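Long-range contact in trehalose monomycolate exporter MmpL3 (Mycobacterium tuberculosis, PDB 7NVH), which exports trehalose monomycolate, a mycolic acid carrier for the mycobacterial cell envelope, and probably works as an RND-type transporter of the inner membrane: residues A[380-393]-A[660-672]. Numbering follows the deposited sequence.
Sequences VEAGFWGKLVNRVM and QEAIRIGTAATGR
M393 packs against Q660, I663 and R664 of helix 660-669, and W385 against G671, which already belongs to the following helix 671-689. Helix 660-669 runs obliquely antiparallel (139°) to the short helix 385-391, their axes 8.6 Å apart. The buried M393 chain runs straight as far as SD, then bends at the last torsion (chi3 -74°), which brings CE 3.6 Å from R664 CG while SD lies 3.8 Å from I663 CD1. Methionine suits the spot because its slim, flexible thioether can slide past I663 and still touch the aliphatic parts of R664 and Q660, crossing R664 at about a right angle. R664 packs here through its methylenes: CG also lies 3.6 Å from V389 O, and the guanidinium has one face over E661 CA, with a long salt bridge to that glutamate's carboxylate.

W385 lays one face of its indole on G671. The CA of G671 sits 3.9 Å from the centroid of the five-membered ring of W385, almost on the ring normal, in a CH-pi contact. Having no side chain, G671 lets its CA lie flat against the ring face. The opposite face of the ring is covered by F384.

Between the two, A668 offers a small methyl that lets the backbones close in; its CB is 3.7 Å from E381 CA and also touches V380 O. V389 meets T667 tip to tip, CG1 to CG2, and crosses I663, filling the middle of the interface with beta-branched side chains that meet through their methyls.

The contact joins the two MMPL family halves at one end of the transmembrane bundle, far from the bound detergent. Helix 694-726 receives W385 on R715 and M716 and V389 on P720, while T667 leans on L645 and M649 of helix 624-654.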
ATOM      1  N   VAL A 380      22.887  32.043  -2.892  1.00 64.84           N
ATOM      2  CA  VAL A 380      22.470  30.736  -2.400  1.00 64.84           C
ATOM      3  C   VAL A 380      23.686  29.865  -2.117  1.00 64.84           C
ATOM      4  O   VAL A 380      23.703  29.094  -1.150  1.00 64.84           O
ATOM      5  CB  VAL A 380      21.510  30.067  -3.400  1.00 64.84           C
ATOM      6  CG1 VAL A 380      20.144  30.725  -3.338  1.00 64.84           C
ATOM      7  CG2 VAL A 380      22.072  30.142  -4.807  1.00 64.84           C
ATOM      8  N   GLU A 381      24.722  29.974  -2.950  1.00 64.66           N
ATOM      9  CA  GLU A 381      25.947  29.209  -2.759  1.00 64.66           C
ATOM     10  C   GLU A 381      26.888  29.843  -1.747  1.00 64.66           C
ATOM     11  O   GLU A 381      27.896  29.225  -1.392  1.00 64.66           O
ATOM     12  CB  GLU A 381      26.676  29.038  -4.093  1.00 64.66           C
ATOM     13  CG  GLU A 381      27.182  30.339  -4.689  1.00 64.66           C
ATOM     14  CD  GLU A 381      28.195  30.118  -5.792  1.00 64.66           C
ATOM     15  OE1 GLU A 381      28.090  29.095  -6.498  1.00 64.66           O
ATOM     16  OE2 GLU A 381      29.097  30.965  -5.953  1.00 64.66           O
ATOM     17  N   ALA A 382      26.593  31.056  -1.283  1.00 63.14           N
ATOM     18  CA  ALA A 382      27.383  31.717  -0.255  1.00 63.14           C
ATOM     19  C   ALA A 382      26.628  31.852   1.059  1.00 63.14           C
ATOM     20  O   ALA A 382      27.128  32.497   1.986  1.00 63.14           O
ATOM     21  CB  ALA A 382      27.843  33.093  -0.742  1.00 63.14           C
ATOM     22  N   GLY A 383      25.442  31.260   1.163  1.00 57.60           N
ATOM     23  CA  GLY A 383      24.639  31.385   2.360  1.00 57.60           C
ATOM     24  C   GLY A 383      24.868  30.270   3.357  1.00 57.60           C
ATOM     25  O   GLY A 383      25.990  30.073   3.831  1.00 57.60           O
ATOM     26  N   PHE A 384      23.809  29.539   3.693  1.00 51.79           N
ATOM     27  CA  PHE A 384      23.908  28.406   4.602  1.00 51.79           C
ATOM     28  C   PHE A 384      24.096  27.086   3.876  1.00 51.79           C
ATOM     29  O   PHE A 384      24.891  26.251   4.315  1.00 51.79           O
ATOM     30  CB  PHE A 384      22.659  28.317   5.484  1.00 51.79           C
ATOM     31  CG  PHE A 384      22.436  26.955   6.081  1.00 51.79           C
ATOM     32  CD1 PHE A 384      23.178  26.533   7.169  1.00 51.79           C
ATOM     33  CD2 PHE A 384      21.485  26.099   5.555  1.00 51.79           C
ATOM     34  CE1 PHE A 384      22.976  25.287   7.718  1.00 51.79           C
ATOM     35  CE2 PHE A 384      21.282  24.850   6.101  1.00 51.79           C
ATOM     36  CZ  PHE A 384      22.027  24.444   7.183  1.00 51.79           C
ATOM     37  N   TRP A 385      23.379  26.876   2.773  1.00 51.87           N
ATOM     38  CA  TRP A 385      23.490  25.612   2.059  1.00 51.87           C
ATOM     39  C   TRP A 385      24.835  25.478   1.364  1.00 51.87           C
ATOM     40  O   TRP A 385      25.336  24.362   1.201  1.00 51.87           O
ATOM     41  CB  TRP A 385      22.352  25.479   1.054  1.00 51.87           C
ATOM     42  CG  TRP A 385      21.106  24.965   1.672  1.00 51.87           C
ATOM     43  CD1 TRP A 385      19.954  25.654   1.889  1.00 51.87           C
ATOM     44  CD2 TRP A 385      20.887  23.646   2.175  1.00 51.87           C
ATOM     45  NE1 TRP A 385      19.023  24.844   2.489  1.00 51.87           N
ATOM     46  CE2 TRP A 385      19.574  23.603   2.676  1.00 51.87           C
ATOM     47  CE3 TRP A 385      21.671  22.493   2.246  1.00 51.87           C
ATOM     48  CZ2 TRP A 385      19.029  22.458   3.239  1.00 51.87           C
ATOM     49  CZ3 TRP A 385      21.130  21.359   2.803  1.00 51.87           C
ATOM     50  CH2 TRP A 385      19.822  21.347   3.295  1.00 51.87           C
ATOM     51  N   GLY A 386      25.430  26.591   0.947  1.00 52.32           N
ATOM     52  CA  GLY A 386      26.754  26.548   0.362  1.00 52.32           C
ATOM     53  C   GLY A 386      27.886  26.509   1.357  1.00 52.32           C
ATOM     54  O   GLY A 386      29.029  26.261   0.966  1.00 52.32           O
ATOM     55  N   LYS A 387      27.597  26.752   2.635  1.00 50.44           N
ATOM     56  CA  LYS A 387      28.605  26.660   3.679  1.00 50.44           C
ATOM     57  C   LYS A 387      28.552  25.349   4.442  1.00 50.44           C
ATOM     58  O   LYS A 387      29.545  24.982   5.076  1.00 50.44           O
ATOM     59  CB  LYS A 387      28.457  27.821   4.668  1.00 50.44           C
ATOM     60  CG  LYS A 387      29.377  28.991   4.380  1.00 50.44           C
ATOM     61  CD  LYS A 387      29.016  30.205   5.219  1.00 50.44           C
ATOM     62  CE  LYS A 387      29.106  29.901   6.704  1.00 50.44           C
ATOM     63  NZ  LYS A 387      29.560  31.082   7.489  1.00 50.44           N
ATOM     64  N   LEU A 388      27.420  24.645   4.414  1.00 49.25           N
ATOM     65  CA  LEU A 388      27.382  23.298   4.969  1.00 49.25           C
ATOM     66  C   LEU A 388      28.198  22.341   4.110  1.00 49.25           C
ATOM     67  O   LEU A 388      29.081  21.627   4.613  1.00 49.25           O
ATOM     68  CB  LEU A 388      25.934  22.827   5.089  1.00 49.25           C
ATOM     69  CG  LEU A 388      25.700  21.358   5.430  1.00 49.25           C
ATOM     70  CD1 LEU A 388      25.905  21.116   6.913  1.00 49.25           C
ATOM     71  CD2 LEU A 388      24.305  20.940   5.009  1.00 49.25           C
ATOM     72  N   VAL A 389      27.942  22.335   2.801  1.00 48.06           N
ATOM     73  CA  VAL A 389      28.805  21.583   1.904  1.00 48.06           C
ATOM     74  C   VAL A 389      29.927  22.519   1.475  1.00 48.06           C
ATOM     75  O   VAL A 389      30.088  22.874   0.303  1.00 48.06           O
ATOM     76  CB  VAL A 389      27.981  21.034   0.724  1.00 48.06           C
ATOM     77  CG1 VAL A 389      27.292  22.166  -0.018  1.00 48.06           C
ATOM     78  CG2 VAL A 389      28.833  20.197  -0.207  1.00 48.06           C
ATOM     79  N   ASN A 390      30.726  22.904   2.456  1.00 47.97           N
ATOM     80  CA  ASN A 390      32.103  23.342   2.310  1.00 47.97           C
ATOM     81  C   ASN A 390      32.932  22.864   3.477  1.00 47.97           C
ATOM     82  O   ASN A 390      34.163  22.857   3.389  1.00 47.97           O
ATOM     83  CB  ASN A 390      32.179  24.869   2.213  1.00 47.97           C
ATOM     84  CG  ASN A 390      33.429  25.347   1.512  1.00 47.97           C
ATOM     85  OD1 ASN A 390      34.331  24.563   1.217  1.00 47.97           O
ATOM     86  ND2 ASN A 390      33.484  26.643   1.230  1.00 47.97           N
ATOM     87  N   ARG A 391      32.279  22.475   4.571  1.00 48.45           N
ATOM     88  CA  ARG A 391      32.830  21.667   5.640  1.00 48.45           C
ATOM     89  C   ARG A 391      32.610  20.190   5.394  1.00 48.45           C
ATOM     90  O   ARG A 391      33.426  19.373   5.828  1.00 48.45           O
ATOM     91  CB  ARG A 391      32.176  22.035   6.974  1.00 48.45           C
ATOM     92  CG  ARG A 391      32.005  23.521   7.212  1.00 48.45           C
ATOM     93  CD  ARG A 391      31.057  23.761   8.376  1.00 48.45           C
ATOM     94  NE  ARG A 391      30.367  25.043   8.275  1.00 48.45           N
ATOM     95  CZ  ARG A 391      30.931  26.218   8.534  1.00 48.45           C
ATOM     96  NH1 ARG A 391      32.200  26.282   8.914  1.00 48.45           N
ATOM     97  NH2 ARG A 391      30.224  27.332   8.418  1.00 48.45           N
ATOM     98  N   VAL A 392      31.515  19.830   4.718  1.00 47.32           N
ATOM     99  CA  VAL A 392      31.303  18.427   4.374  1.00 47.32           C
ATOM    100  C   VAL A 392      32.416  17.924   3.464  1.00 47.32           C
ATOM    101  O   VAL A 392      32.947  16.826   3.662  1.00 47.32           O
ATOM    102  CB  VAL A 392      29.917  18.225   3.737  1.00 47.32           C
ATOM    103  CG1 VAL A 392      29.793  16.820   3.195  1.00 47.32           C
ATOM    104  CG2 VAL A 392      28.831  18.478   4.759  1.00 47.32           C
ATOM    105  N   MET A 393      32.797  18.714   2.461  1.00 46.99           N
ATOM    106  CA  MET A 393      33.832  18.287   1.529  1.00 46.99           C
ATOM    107  C   MET A 393      35.242  18.578   2.017  1.00 46.99           C
ATOM    108  O   MET A 393      36.200  18.223   1.325  1.00 46.99           O
ATOM    109  CB  MET A 393      33.644  18.946   0.163  1.00 46.99           C
ATOM    110  CG  MET A 393      32.399  18.529  -0.582  1.00 46.99           C
ATOM    111  SD  MET A 393      32.336  19.322  -2.196  1.00 46.99           S
ATOM    112  CE  MET A 393      31.910  20.995  -1.743  1.00 46.99           C
ATOM    113  N   GLN A 660      34.378  19.919  -7.237  1.00 51.04           N
ATOM    114  CA  GLN A 660      33.956  20.487  -5.960  1.00 51.04           C
ATOM    115  C   GLN A 660      32.927  21.591  -6.165  1.00 51.04           C
ATOM    116  O   GLN A 660      31.886  21.623  -5.492  1.00 51.04           O
ATOM    117  CB  GLN A 660      35.177  21.012  -5.204  1.00 51.04           C
ATOM    118  CG  GLN A 660      34.911  21.370  -3.759  1.00 51.04           C
ATOM    119  CD  GLN A 660      36.182  21.477  -2.945  1.00 51.04           C
ATOM    120  OE1 GLN A 660      37.281  21.307  -3.467  1.00 51.04           O
ATOM    121  NE2 GLN A 660      36.036  21.759  -1.657  1.00 51.04           N
ATOM    122  N   GLU A 661      33.197  22.504  -7.098  1.00 51.49           N
ATOM    123  CA  GLU A 661      32.241  23.562  -7.399  1.00 51.49           C
ATOM    124  C   GLU A 661      30.952  22.990  -7.966  1.00 51.49           C
ATOM    125  O   GLU A 661      29.862  23.497  -7.682  1.00 51.49           O
ATOM    126  CB  GLU A 661      32.861  24.560  -8.372  1.00 51.49           C
ATOM    127  CG  GLU A 661      34.297  24.911  -8.043  1.00 51.49           C
ATOM    128  CD  GLU A 661      34.794  26.119  -8.809  1.00 51.49           C
ATOM    129  OE1 GLU A 661      34.320  26.347  -9.941  1.00 51.49           O
ATOM    130  OE2 GLU A 661      35.661  26.843  -8.275  1.00 51.49           O
ATOM    131  N   ALA A 662      31.051  21.943  -8.786  1.00 51.74           N
ATOM    132  CA  ALA A 662      29.845  21.306  -9.298  1.00 51.74           C
ATOM    133  C   ALA A 662      28.935  20.891  -8.154  1.00 51.74           C
ATOM    134  O   ALA A 662      27.734  21.172  -8.171  1.00 51.74           O
ATOM    135  CB  ALA A 662      30.205  20.101 -10.163  1.00 51.74           C
ATOM    136  N   ILE A 663      29.507  20.261  -7.127  1.00 51.46           N
ATOM    137  CA  ILE A 663      28.724  19.866  -5.960  1.00 51.46           C
ATOM    138  C   ILE A 663      28.173  21.091  -5.243  1.00 51.46           C
ATOM    139  O   ILE A 663      27.002  21.117  -4.849  1.00 51.46           O
ATOM    140  CB  ILE A 663      29.572  18.996  -5.016  1.00 51.46           C
ATOM    141  CG1 ILE A 663      30.073  17.750  -5.742  1.00 51.46           C
ATOM    142  CG2 ILE A 663      28.765  18.596  -3.798  1.00 51.46           C
ATOM    143  CD1 ILE A 663      31.167  17.025  -5.003  1.00 51.46           C
ATOM    144  N   ARG A 664      29.005  22.122  -5.058  1.00 51.59           N
ATOM    145  CA  ARG A 664      28.553  23.294  -4.311  1.00 51.59           C
ATOM    146  C   ARG A 664      27.328  23.926  -4.957  1.00 51.59           C
ATOM    147  O   ARG A 664      26.293  24.096  -4.306  1.00 51.59           O
ATOM    148  CB  ARG A 664      29.673  24.326  -4.189  1.00 51.59           C
ATOM    149  CG  ARG A 664      30.607  24.093  -3.026  1.00 51.59           C
ATOM    150  CD  ARG A 664      31.220  25.397  -2.556  1.00 51.59           C
ATOM    151  NE  ARG A 664      31.670  26.224  -3.668  1.00 51.59           N
ATOM    152  CZ  ARG A 664      32.926  26.275  -4.096  1.00 51.59           C
ATOM    153  NH1 ARG A 664      33.860  25.545  -3.504  1.00 51.59           N
ATOM    154  NH2 ARG A 664      33.249  27.057  -5.116  1.00 51.59           N
ATOM    155  N   ILE A 665      27.419  24.263  -6.245  1.00 51.59           N
ATOM    156  CA  ILE A 665      26.254  24.828  -6.929  1.00 51.59           C
ATOM    157  C   ILE A 665      25.101  23.835  -6.967  1.00 51.59           C
ATOM    158  O   ILE A 665      23.947  24.205  -6.717  1.00 51.59           O
ATOM    159  CB  ILE A 665      26.610  25.352  -8.336  1.00 51.59           C
ATOM    160  CG1 ILE A 665      27.612  26.515  -8.280  1.00 51.59           C
ATOM    161  CG2 ILE A 665      25.359  25.764  -9.084  1.00 51.59           C
ATOM    162  CD1 ILE A 665      29.055  26.185  -8.296  1.00 51.59           C
ATOM    163  N   GLY A 666      25.380  22.562  -7.250  1.00 52.06           N
ATOM    164  CA  GLY A 666      24.301  21.603  -7.399  1.00 52.06           C
ATOM    165  C   GLY A 666      23.449  21.464  -6.155  1.00 52.06           C
ATOM    166  O   GLY A 666      22.219  21.440  -6.238  1.00 52.06           O
ATOM    167  N   THR A 667      24.080  21.375  -4.987  1.00 52.41           N
ATOM    168  CA  THR A 667      23.336  21.202  -3.747  1.00 52.41           C
ATOM    169  C   THR A 667      23.150  22.495  -2.966  1.00 52.41           C
ATOM    170  O   THR A 667      22.649  22.451  -1.840  1.00 52.41           O
ATOM    171  CB  THR A 667      24.008  20.154  -2.855  1.00 52.41           C
ATOM    172  OG1 THR A 667      23.161  19.870  -1.735  1.00 52.41           O
ATOM    173  CG2 THR A 667      25.321  20.656  -2.351  1.00 52.41           C
ATOM    174  N   ALA A 668      23.537  23.638  -3.527  1.00 53.02           N
ATOM    175  CA  ALA A 668      23.141  24.919  -2.961  1.00 53.02           C
ATOM    176  C   ALA A 668      21.991  25.563  -3.713  1.00 53.02           C
ATOM    177  O   ALA A 668      21.228  26.327  -3.115  1.00 53.02           O
ATOM    178  CB  ALA A 668      24.330  25.884  -2.941  1.00 53.02           C
ATOM    179  N   ALA A 669      21.847  25.275  -5.007  1.00 53.39           N
ATOM    180  CA  ALA A 669      20.727  25.813  -5.766  1.00 53.39           C
ATOM    181  C   ALA A 669      19.430  25.078  -5.471  1.00 53.39           C
ATOM    182  O   ALA A 669      18.349  25.664  -5.597  1.00 53.39           O
ATOM    183  CB  ALA A 669      21.032  25.753  -7.261  1.00 53.39           C
ATOM    184  N   THR A 670      19.509  23.807  -5.080  1.00 53.85           N
ATOM    185  CA  THR A 670      18.328  22.982  -4.876  1.00 53.85           C
ATOM    186  C   THR A 670      18.053  22.689  -3.408  1.00 53.85           C
ATOM    187  O   THR A 670      17.140  21.917  -3.108  1.00 53.85           O
ATOM    188  CB  THR A 670      18.463  21.664  -5.636  1.00 53.85           C
ATOM    189  OG1 THR A 670      17.198  20.995  -5.659  1.00 53.85           O
ATOM    190  CG2 THR A 670      19.470  20.768  -4.947  1.00 53.85           C
ATOM    191  N   GLY A 671      18.816  23.279  -2.489  1.00 53.22           N
ATOM    192  CA  GLY A 671      18.648  22.939  -1.085  1.00 53.22           C
ATOM    193  C   GLY A 671      17.274  23.305  -0.557  1.00 53.22           C
ATOM    194  O   GLY A 671      16.579  22.474   0.034  1.00 53.22           O
ATOM    195  N   ARG A 672      16.856  24.551  -0.783  1.00 53.05           N
ATOM    196  CA  ARG A 672      15.551  24.990  -0.301  1.00 53.05           C
ATOM    197  C   ARG A 672      14.427  24.224  -0.981  1.00 53.05           C
ATOM    198  O   ARG A 672      13.438  23.856  -0.338  1.00 53.05           O
ATOM    199  CB  ARG A 672      15.381  26.490  -0.524  1.00 53.05           C
ATOM    200  CG  ARG A 672      14.181  27.074   0.190  1.00 53.05           C
ATOM    201  CD  ARG A 672      13.788  28.420  -0.386  1.00 53.05           C
ATOM    202  NE  ARG A 672      13.215  29.293   0.632  1.00 53.05           N
ATOM    203  CZ  ARG A 672      12.465  30.356   0.367  1.00 53.05           C
ATOM    204  NH1 ARG A 672      12.193  30.680  -0.889  1.00 53.05           N
ATOM    205  NH2 ARG A 672      11.984  31.094   1.357  1.00 53.05           N
TER